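Local coordinates for protein putative alcohol dehydrogenase (PDB 4J6F) that probably acts as a medium-chain alcohol dehydrogenase, using a nicotinamide cofactor to interconvert alcohols and carbonyl compounds, at residues A36-H42 with L104-Q110; V64-A70 with T114-A120; C71-D77 with G160-E164; A84-E88 with W97-G101. All blocks are in the same frame, centred on the assembly; numbering follows the deposited sequence.

Contact 1: residues A36-H42 with L104-Q110; sequences AVLLTGH and LTFPRIQ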
# COMPACT_ATOMS: atom_id res chain seq x y z
N ALA A 36 28.02 26.88 -15.84
CA ALA A 36 27.14 25.86 -15.27
C ALA A 36 27.65 25.45 -13.91
O ALA A 36 28.86 25.52 -13.64
CB ALA A 36 27.05 24.63 -16.16
N VAL A 37 26.73 25.02 -13.06
CA VAL A 37 27.09 24.45 -11.77
C VAL A 37 27.16 22.95 -11.96
O VAL A 37 26.17 22.32 -12.34
CB VAL A 37 26.10 24.84 -10.67
CG1 VAL A 37 26.32 24.00 -9.43
CG2 VAL A 37 26.23 26.33 -10.36
N LEU A 38 28.35 22.40 -11.72
CA LEU A 38 28.65 20.99 -11.94
C LEU A 38 28.66 20.19 -10.65
O LEU A 38 29.29 20.60 -9.66
CB LEU A 38 30.02 20.83 -12.61
CG LEU A 38 30.26 21.41 -14.01
CD1 LEU A 38 31.70 21.15 -14.44
CD2 LEU A 38 29.29 20.80 -15.03
N LEU A 39 27.95 19.06 -10.66
CA LEU A 39 28.07 18.07 -9.61
C LEU A 39 29.18 17.09 -9.98
O LEU A 39 29.12 16.45 -11.03
CB LEU A 39 26.75 17.33 -9.43
CG LEU A 39 26.76 16.17 -8.45
CD1 LEU A 39 26.87 16.70 -7.03
CD2 LEU A 39 25.49 15.33 -8.60
N THR A 40 30.19 16.96 -9.11
CA THR A 40 31.45 16.28 -9.45
C THR A 40 31.66 14.95 -8.73
O THR A 40 32.65 14.26 -8.97
CB THR A 40 32.65 17.20 -9.16
OG1 THR A 40 32.74 17.44 -7.75
CG2 THR A 40 32.50 18.53 -9.87
N GLY A 41 30.72 14.59 -7.86
CA GLY A 41 30.78 13.33 -7.12
C GLY A 41 29.84 13.52 -5.96
O GLY A 41 29.32 14.62 -5.76
N HIS A 42 29.60 12.45 -5.18
CA HIS A 42 28.75 12.55 -3.98
C HIS A 42 29.47 13.23 -2.81
O HIS A 42 30.71 13.19 -2.71
CB HIS A 42 28.20 11.19 -3.56
CG HIS A 42 27.31 10.56 -4.58
ND1 HIS A 42 26.04 11.02 -4.85
CD2 HIS A 42 27.50 9.48 -5.38
CE1 HIS A 42 25.49 10.26 -5.78
NE2 HIS A 42 26.35 9.32 -6.12
N LEU A 104 23.62 8.15 -13.66
CA LEU A 104 24.36 9.30 -13.17
C LEU A 104 25.86 9.18 -13.50
O LEU A 104 26.51 8.21 -13.11
CB LEU A 104 24.15 9.45 -11.66
CG LEU A 104 24.79 10.69 -11.02
CD1 LEU A 104 24.32 11.97 -11.68
CD2 LEU A 104 24.53 10.74 -9.53
N THR A 105 26.38 10.15 -14.25
CA THR A 105 27.81 10.23 -14.51
C THR A 105 28.36 11.63 -14.16
O THR A 105 27.69 12.64 -14.36
CB THR A 105 28.16 9.89 -15.98
OG1 THR A 105 27.59 10.86 -16.85
CG2 THR A 105 27.65 8.51 -16.37
N PHE A 106 29.58 11.69 -13.63
CA PHE A 106 30.16 12.96 -13.20
C PHE A 106 31.14 13.52 -14.21
O PHE A 106 31.90 12.77 -14.80
CB PHE A 106 30.81 12.82 -11.83
CG PHE A 106 29.87 12.31 -10.78
CD1 PHE A 106 28.81 13.11 -10.34
CD2 PHE A 106 30.02 11.03 -10.25
CE1 PHE A 106 27.93 12.64 -9.37
CE2 PHE A 106 29.13 10.56 -9.29
CZ PHE A 106 28.09 11.37 -8.84
N PRO A 107 31.11 14.85 -14.44
CA PRO A 107 30.25 15.86 -13.81
C PRO A 107 28.83 15.86 -14.37
O PRO A 107 28.62 15.47 -15.51
CB PRO A 107 30.94 17.17 -14.16
CG PRO A 107 31.59 16.90 -15.46
CD PRO A 107 32.03 15.46 -15.42
N ARG A 108 27.87 16.30 -13.57
CA ARG A 108 26.47 16.37 -14.00
C ARG A 108 25.89 17.73 -13.67
O ARG A 108 26.04 18.22 -12.56
CB ARG A 108 25.63 15.26 -13.33
CG ARG A 108 24.12 15.51 -13.28
CD ARG A 108 23.40 15.25 -14.61
NE ARG A 108 23.49 13.84 -15.00
CZ ARG A 108 24.24 13.38 -16.00
NH1 ARG A 108 24.26 12.08 -16.27
NH2 ARG A 108 24.95 14.22 -16.74
N ILE A 109 25.24 18.34 -14.65
CA ILE A 109 24.46 19.52 -14.37
C ILE A 109 23.09 19.06 -13.87
O ILE A 109 22.35 18.39 -14.60
CB ILE A 109 24.26 20.40 -15.62
CG1 ILE A 109 25.62 20.88 -16.14
CG2 ILE A 109 23.33 21.58 -15.31
CD1 ILE A 109 25.62 21.30 -17.59
N GLN A 110 22.76 19.41 -12.63
CA GLN A 110 21.44 19.09 -12.08
C GLN A 110 20.37 20.15 -12.49
O GLN A 110 20.64 21.04 -13.32
CB GLN A 110 21.52 18.96 -10.55
CG GLN A 110 22.66 18.06 -10.06
CD GLN A 110 22.62 17.82 -8.57
OE1 GLN A 110 23.41 18.40 -7.82
NE2 GLN A 110 21.68 16.97 -8.11
O HOH W 1 24.55 20.85 -10.85

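Contact 2: residues V64-A70 with T114-A120; sequences VLIKVTA and TVGHIVA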
# COMPACT_ATOMS: atom_id res chain seq x y z
N VAL A 64 15.85 19.92 -29.15
CA VAL A 64 16.07 21.36 -29.21
C VAL A 64 17.19 21.77 -28.25
O VAL A 64 17.60 20.98 -27.38
CB VAL A 64 14.80 22.17 -28.83
CG1 VAL A 64 13.77 22.11 -29.95
CG2 VAL A 64 14.21 21.68 -27.53
N LEU A 65 17.67 23.00 -28.42
CA LEU A 65 18.58 23.62 -27.45
C LEU A 65 17.95 24.88 -26.90
O LEU A 65 17.61 25.78 -27.67
CB LEU A 65 19.90 23.97 -28.11
CG LEU A 65 20.93 24.68 -27.23
CD1 LEU A 65 21.66 23.66 -26.39
CD2 LEU A 65 21.90 25.46 -28.11
N ILE A 66 17.79 24.96 -25.58
CA ILE A 66 17.18 26.17 -24.99
C ILE A 66 18.17 27.02 -24.24
O ILE A 66 19.16 26.52 -23.70
CB ILE A 66 15.99 25.85 -24.06
CG1 ILE A 66 16.43 24.99 -22.87
CG2 ILE A 66 14.85 25.19 -24.83
CD1 ILE A 66 15.31 24.76 -21.87
N LYS A 67 17.91 28.32 -24.21
CA LYS A 67 18.65 29.22 -23.34
C LYS A 67 17.88 29.32 -22.02
O LYS A 67 16.77 29.89 -21.97
CB LYS A 67 18.82 30.58 -24.01
CG LYS A 67 19.30 31.64 -23.04
CD LYS A 67 20.26 32.64 -23.66
CE LYS A 67 20.99 33.38 -22.54
NZ LYS A 67 21.24 34.77 -22.98
N VAL A 68 18.45 28.75 -20.96
CA VAL A 68 17.76 28.65 -19.67
C VAL A 68 17.54 30.02 -19.06
O VAL A 68 18.46 30.82 -18.97
CB VAL A 68 18.52 27.80 -18.64
CG1 VAL A 68 17.60 27.44 -17.49
CG2 VAL A 68 19.10 26.55 -19.29
N THR A 69 16.32 30.28 -18.64
CA THR A 69 16.02 31.58 -18.05
C THR A 69 15.72 31.44 -16.57
O THR A 69 15.94 32.39 -15.81
CB THR A 69 14.89 32.28 -18.78
OG1 THR A 69 13.80 31.37 -18.93
CG2 THR A 69 15.38 32.75 -20.17
N ALA A 70 15.26 30.24 -16.18
CA ALA A 70 14.93 29.89 -14.79
C ALA A 70 14.98 28.38 -14.57
O ALA A 70 14.71 27.62 -15.49
CB ALA A 70 13.55 30.42 -14.41
N THR A 114 13.13 23.33 -15.44
CA THR A 114 13.76 24.28 -16.35
C THR A 114 12.75 25.00 -17.24
O THR A 114 11.87 24.38 -17.85
CB THR A 114 14.81 23.56 -17.21
OG1 THR A 114 15.69 22.83 -16.35
CG2 THR A 114 15.63 24.54 -18.00
N VAL A 115 12.89 26.32 -17.32
CA VAL A 115 12.19 27.10 -18.32
C VAL A 115 13.24 27.81 -19.19
O VAL A 115 14.27 28.25 -18.67
CB VAL A 115 11.22 28.13 -17.67
CG1 VAL A 115 10.61 29.04 -18.72
CG2 VAL A 115 10.12 27.43 -16.89
N GLY A 116 12.98 27.92 -20.49
CA GLY A 116 13.87 28.67 -21.38
C GLY A 116 13.32 28.97 -22.76
O GLY A 116 12.14 28.76 -23.04
N HIS A 117 14.21 29.45 -23.64
CA HIS A 117 13.87 29.83 -25.02
C HIS A 117 14.66 28.97 -26.01
O HIS A 117 15.88 28.87 -25.92
CB HIS A 117 14.12 31.32 -25.22
CG HIS A 117 13.25 32.19 -24.36
ND1 HIS A 117 12.17 32.89 -24.86
CD2 HIS A 117 13.26 32.41 -23.03
CE1 HIS A 117 11.57 33.53 -23.87
NE2 HIS A 117 12.21 33.25 -22.74
N ILE A 118 13.95 28.32 -26.93
CA ILE A 118 14.61 27.48 -27.92
C ILE A 118 15.44 28.37 -28.82
O ILE A 118 14.91 29.29 -29.44
CB ILE A 118 13.59 26.71 -28.78
CG1 ILE A 118 12.68 25.85 -27.88
CG2 ILE A 118 14.31 25.88 -29.83
CD1 ILE A 118 11.79 24.91 -28.64
N VAL A 119 16.74 28.10 -28.90
CA VAL A 119 17.63 28.92 -29.72
C VAL A 119 18.24 28.15 -30.90
O VAL A 119 18.72 28.76 -31.84
CB VAL A 119 18.76 29.55 -28.88
CG1 VAL A 119 18.20 30.59 -27.92
CG2 VAL A 119 19.54 28.50 -28.12
N ALA A 120 18.24 26.83 -30.82
CA ALA A 120 18.81 25.98 -31.86
C ALA A 120 17.97 24.72 -31.93
O ALA A 120 17.37 24.31 -30.93
CB ALA A 120 20.25 25.63 -31.53

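Contact 3: residues C71-D77 with G160-E164; sequences CGMNNTD and GGYAE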
# COMPACT_ATOMS: atom_id res chain seq x y z
N CYS A 71 15.33 27.96 -13.36
CA CYS A 71 15.30 26.54 -12.98
C CYS A 71 14.99 26.35 -11.49
O CYS A 71 15.70 26.87 -10.63
CB CYS A 71 16.62 25.83 -13.32
SG CYS A 71 16.49 24.03 -13.14
N GLY A 72 13.94 25.59 -11.19
CA GLY A 72 13.47 25.47 -9.81
C GLY A 72 14.17 24.36 -9.06
O GLY A 72 14.48 23.33 -9.64
N MSE A 73 14.40 24.57 -7.77
CA MSE A 73 15.11 23.60 -6.92
C MSE A 73 14.18 22.58 -6.29
O MSE A 73 13.05 22.90 -5.92
CB MSE A 73 15.86 24.31 -5.81
CG MSE A 73 16.54 25.59 -6.30
SE MSE A 73 17.70 26.27 -4.85
CE MSE A 73 19.19 24.98 -4.97
N ASN A 74 14.66 21.34 -6.17
CA ASN A 74 13.91 20.23 -5.58
C ASN A 74 14.75 19.37 -4.63
O ASN A 74 15.98 19.35 -4.72
CB ASN A 74 13.34 19.35 -6.69
CG ASN A 74 12.32 20.07 -7.52
OD1 ASN A 74 11.20 20.33 -7.07
ND2 ASN A 74 12.71 20.42 -8.72
N ASN A 75 14.08 18.65 -3.74
CA ASN A 75 14.79 17.77 -2.83
C ASN A 75 15.74 16.78 -3.51
O ASN A 75 16.85 16.49 -3.02
CB ASN A 75 13.78 17.04 -1.95
CG ASN A 75 13.27 17.92 -0.84
OD1 ASN A 75 13.75 19.02 -0.64
ND2 ASN A 75 12.30 17.42 -0.09
N THR A 76 15.32 16.28 -4.67
CA THR A 76 16.11 15.30 -5.38
C THR A 76 17.50 15.85 -5.75
O THR A 76 18.45 15.08 -5.81
CB THR A 76 15.35 14.76 -6.59
OG1 THR A 76 16.00 13.58 -7.07
CG2 THR A 76 15.26 15.79 -7.71
N ASP A 77 17.61 17.17 -5.96
CA ASP A 77 18.91 17.86 -6.14
C ASP A 77 19.89 17.45 -5.05
O ASP A 77 21.02 17.03 -5.32
CB ASP A 77 18.76 19.38 -5.99
CG ASP A 77 17.91 20.02 -7.09
OD1 ASP A 77 17.44 19.31 -8.02
OD2 ASP A 77 17.73 21.26 -7.00
N GLY A 160 20.83 18.85 -16.79
CA GLY A 160 19.61 19.64 -16.51
C GLY A 160 19.77 21.14 -16.61
O GLY A 160 20.58 21.63 -17.38
N GLY A 161 19.01 21.88 -15.81
CA GLY A 161 18.92 23.34 -15.98
C GLY A 161 19.81 24.28 -15.18
O GLY A 161 19.67 25.50 -15.29
N TYR A 162 20.72 23.76 -14.38
CA TYR A 162 21.64 24.65 -13.69
C TYR A 162 22.83 24.97 -14.58
O TYR A 162 23.97 24.71 -14.25
CB TYR A 162 22.11 24.02 -12.38
CG TYR A 162 21.00 23.83 -11.39
CD1 TYR A 162 19.95 24.72 -11.33
CD2 TYR A 162 21.00 22.77 -10.51
CE1 TYR A 162 18.93 24.55 -10.43
CE2 TYR A 162 19.99 22.60 -9.61
CZ TYR A 162 18.95 23.49 -9.58
OH TYR A 162 17.95 23.33 -8.67
N ALA A 163 22.51 25.59 -15.71
CA ALA A 163 23.45 25.96 -16.76
C ALA A 163 22.77 27.04 -17.61
O ALA A 163 21.57 27.32 -17.40
CB ALA A 163 23.77 24.75 -17.60
N GLU A 164 23.52 27.65 -18.53
CA GLU A 164 22.96 28.69 -19.43
C GLU A 164 22.19 28.10 -20.61
O GLU A 164 21.31 28.76 -21.17
CB GLU A 164 24.05 29.63 -19.93
CG GLU A 164 24.69 30.47 -18.84
CD GLU A 164 25.86 31.32 -19.33
OE1 GLU A 164 26.75 30.82 -20.06
OE2 GLU A 164 25.90 32.51 -18.95

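Contact 4: residues A84-E88 with W97-G101; sequences AYGTE and WRRHG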
# COMPACT_ATOMS: atom_id res chain seq x y z
N ALA A 84 21.85 9.96 -0.92
CA ALA A 84 21.08 9.61 0.25
C ALA A 84 19.88 8.70 0.00
O ALA A 84 18.95 8.70 0.81
CB ALA A 84 20.63 10.87 0.95
N TYR A 85 19.89 7.91 -1.07
CA TYR A 85 18.72 7.05 -1.35
C TYR A 85 18.87 5.66 -0.77
O TYR A 85 17.89 4.93 -0.65
CB TYR A 85 18.39 7.00 -2.85
CG TYR A 85 17.79 8.30 -3.33
CD1 TYR A 85 16.43 8.55 -3.18
CD2 TYR A 85 18.59 9.29 -3.90
CE1 TYR A 85 15.88 9.75 -3.60
CE2 TYR A 85 18.04 10.49 -4.32
CZ TYR A 85 16.69 10.71 -4.17
OH TYR A 85 16.15 11.90 -4.59
N GLY A 86 20.09 5.32 -0.38
CA GLY A 86 20.39 4.01 0.16
C GLY A 86 20.13 2.90 -0.85
O GLY A 86 19.73 3.16 -2.00
N THR A 87 20.37 1.67 -0.41
CA THR A 87 20.13 0.49 -1.24
C THR A 87 19.18 -0.45 -0.51
O THR A 87 18.99 -0.35 0.70
CB THR A 87 21.44 -0.26 -1.57
OG1 THR A 87 21.95 -0.89 -0.39
CG2 THR A 87 22.50 0.68 -2.13
N GLU A 88 18.58 -1.37 -1.27
CA GLU A 88 17.69 -2.38 -0.72
C GLU A 88 18.32 -3.20 0.40
O GLU A 88 17.66 -3.54 1.37
CB GLU A 88 17.23 -3.30 -1.84
CG GLU A 88 16.39 -2.61 -2.90
CD GLU A 88 16.22 -3.43 -4.16
OE1 GLU A 88 15.36 -3.03 -4.99
OE2 GLU A 88 16.93 -4.45 -4.32
N TRP A 97 19.01 7.54 -6.59
CA TRP A 97 17.70 6.94 -6.50
C TRP A 97 17.57 5.83 -7.52
O TRP A 97 16.81 4.87 -7.31
CB TRP A 97 16.62 8.00 -6.70
CG TRP A 97 16.60 8.55 -8.06
CD1 TRP A 97 17.31 9.61 -8.51
CD2 TRP A 97 15.83 8.07 -9.16
NE1 TRP A 97 17.03 9.82 -9.83
CE2 TRP A 97 16.12 8.89 -10.26
CE3 TRP A 97 14.92 7.02 -9.33
CZ2 TRP A 97 15.54 8.70 -11.51
CZ3 TRP A 97 14.34 6.83 -10.58
CH2 TRP A 97 14.65 7.68 -11.65
N ARG A 98 18.31 5.95 -8.61
CA ARG A 98 18.21 4.94 -9.65
C ARG A 98 19.05 3.74 -9.28
O ARG A 98 20.09 3.49 -9.89
CB ARG A 98 18.56 5.50 -11.02
CG ARG A 98 17.70 4.90 -12.10
CD ARG A 98 17.68 5.79 -13.33
NE ARG A 98 16.67 5.35 -14.29
CZ ARG A 98 16.86 4.43 -15.22
NH1 ARG A 98 15.86 4.12 -16.04
NH2 ARG A 98 18.03 3.82 -15.35
N ARG A 99 18.58 3.00 -8.27
CA ARG A 99 19.35 1.90 -7.68
C ARG A 99 19.77 0.82 -8.69
O ARG A 99 20.81 0.20 -8.51
CB ARG A 99 18.59 1.26 -6.53
CG ARG A 99 18.39 2.15 -5.31
CD ARG A 99 17.28 1.59 -4.41
NE ARG A 99 17.27 2.12 -3.05
CZ ARG A 99 16.45 1.70 -2.08
NH1 ARG A 99 15.54 0.74 -2.32
NH2 ARG A 99 16.52 2.24 -0.87
N HIS A 100 18.99 0.59 -9.74
CA HIS A 100 19.24 -0.56 -10.61
C HIS A 100 19.64 -0.24 -12.05
O HIS A 100 19.77 -1.13 -12.88
CB HIS A 100 18.08 -1.55 -10.54
CG HIS A 100 17.86 -2.11 -9.16
ND1 HIS A 100 18.64 -3.12 -8.64
CD2 HIS A 100 16.99 -1.76 -8.19
CE1 HIS A 100 18.24 -3.39 -7.41
NE2 HIS A 100 17.25 -2.58 -7.11
N GLY A 101 19.85 1.04 -12.34
CA GLY A 101 20.37 1.46 -13.63
C GLY A 101 21.03 2.80 -13.41
O GLY A 101 20.42 3.85 -13.64
O HOH W 2 14.70 -0.02 -5.26

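Contact 1: residues A36-H42 with L104-Q110
L39 O is gripped by two groups of 104-110: R108 N donates a hydrogen bond to it over 2.8 Å, and P107 CA adds a C-H...O contact at 3.1 Å. The return bond, L39 N to R108 O, makes the pair a single antiparallel hydrogen-bonded bridge at the end of strand 33-39. Beyond it a water takes over, accepting from Q110 N at 2.9 Å and donating to V37 O.

The F106 ring meets partners at a face and at its rim. G41 CA sits over the ring centre, 3.6 Å from the centroid, in a CH-pi contact. In the ring plane, F106 CE1 touches L39 CD2 at 3.7 Å; L39 gets there with CG anti to its backbone N (chi1 175°). Next along that edge, F106 CZ points into the face of the H42 imidazole, a T-shaped pair with planes at 86°. With leucine in place of F106, G41 would probably lose its aromatic platform and H42 its edge-on partner.

H42 ND1 is held in turn by R81 O, and Q110 NE2 by D77 O, while Q110 OE1 lies across L39. On the opposite flank I109 CG1 meets L38 CD2 at 3.8 Å. With just one bridge of regular sheet pairing, the loop's hold on the strand end leans on the water-mediated link and on the F106 ring.

Contact 2: residues V64-A70 with T114-A120
I66 packs against I118 and T114 across the strand pair, on the face that carries I66 and I118. Its CB lies 3.5 Å from H117 O, the carbonyl that accepts from K67 N. From there the side chain divides: CG2 turns to I118 CG1 at 3.8 Å, while CG1, placed between the backbone N and the carbonyl carbon (chi1 61°), sends CD1 the other way. At its tip CD1 reaches T114 CG2, 3.9 Å off, and T114 CG2 is also touched by V68 CG1.

I118 extends this apolar row, setting CD1 against V64 CG1 at 3.7 Å. If an alanine replaced I118, V64 CG1 and I66 CG2 would probably lose their packing partner, opening a gap on that face of the sheet.

The opposite face carries L65, K67, H117 and A120. There T69 CG2 meets the edge of the H117 imidazole, 3.6 Å from CD2, and both T69 OG1 and H117 NE2 bond to D182 OD2, so one carboxylate oxygen ties the two strands together. G116 has no room for a side chain, because a CB would run into K67 O.

The backbones pair antiparallel, but the register slips twice. L65 O takes V119 N at 2.8 Å and A120 N only weakly; V115 O likewise takes T69 N at 2.9 Å and A70 N weakly. These are two classic beta bulges, and the strand axes run 134° apart. Such strongly twisted, bulged antiparallel pairing suits the curled sheet of the GroES-like domain of alcohol dehydrogenases, in which strand 63-72 also pairs with 165-169.

Contact 3: residues C71-D77 with G160-E164
Y162 is held closely by D77 at its hydroxyl and by C71 beside its ring. The phenol hydroxyl Y162 OH donates to D77 OD2 over 2.7 Å, on the syn side of the carboxylate but 32° out of its plane. The backbone N74 N reaches the same oxygen from the opposite face, at 3.2 Å, so D77 OD2 is clasped between two donors and the carboxylate is held in its rotation. The oxygen stands at the edge of the tyrosine ring, and the carboxylate is turned 82° against it. Y162 extends its ring this far with CG anti to its own carbonyl carbon (chi1 -65°), from the centre of an inverse gamma turn. C71 SG approaches the ring obliquely, 3.7 Å from Y162 CE1, in a sulfur-aromatic contact, and C71 CB rests on G161 O at 3.6 Å. Packing is close here: a CB on G161 would collide with the sulfur.

The light side is that of G72 and the selenomethionine M73, which bury little. M73 CA lies 3.3 Å from Y162 OH, and its side chain crosses the tyrosine at about a right angle. This side is not a wet one, since all six touching residues are buried; N75 and T76, which lie away from the 160-164 loop, are partly exposed.

The bond from Y162 thus fastens the loop before strand 165-169 to the first turn of helix 75-82. The ring also packs on V379 of strand 376-380 and meets F361 of helix 361-370 edge-to-face, while M73 touches that same strand and helix.

Contact 4: residues A84-E88 with W97-G101
R99 leaves its backbone with CG anti to the carbonyl carbon (chi1 -66°) and runs extended as far as NE, which carries the guanidinium across to the backbone of Y85 and G86. There R99 NH2 donates to Y85 O at 3.0 Å and R99 NE to G86 O at 2.9 Å. The second bond is the more bent, and NE stands above the carbonyl plane of G86. T87 C lies 3.7 Å over one face of the guanidinium, so the chain wraps both the edge and a face of the group.

W97 takes another chi1 (67°), CG between the backbone N and the carbonyl carbon, which turns the indole edge toward the Y85 ring, with planes at 70°. W97 CB sits 3.4 Å above the centre of that ring as a CH-pi contact.

Both segments belong to the long loop between helix 75-82 and strand 113-121, within the GroES-like domain. Residues R98 to G101 form a type I beta turn, and R98 NH2 closes back on G101 O at 2.9 Å.

Within the turn, H100 NE2 donates to E88 OE1 at 2.9 Å, coming from above the carboxylate plane. A water links E88 OE1 to R99 NH1; the carboxylate and guanidinium do not touch directly.

The guanidinium also faces the second subunit: R99 NH2 makes a salt bridge with D314 of the second subunit, and R99 NH1 bonds to T317 of that subunit. Y85 packs on Y319 of the same neighbour, while its own hydroxyl bonds to T76.

Contacts 1, 2 and 3 interlock, their segments alternating along the chain. Contact 3 lies in the middle, its centre about 11 Å from that of contact 1 and about 13 Å from that of contact 2. Q110 NE2 probably hydrogen-bonds to D77 O at 2.9 Å, and V68 N to E164 O at 2.9 Å. Contact 4 is nested inside the loops that the other three close; it meets contact 3 through T76 OG1 and Y85 OH, 3.0 Å apart, but stays about 15 Å from contact 2 at the nearest atoms. Alone of the four, it touches the second subunit. A glycerol, probably from crystallisation, lies about 3 Å from the W97 side chain.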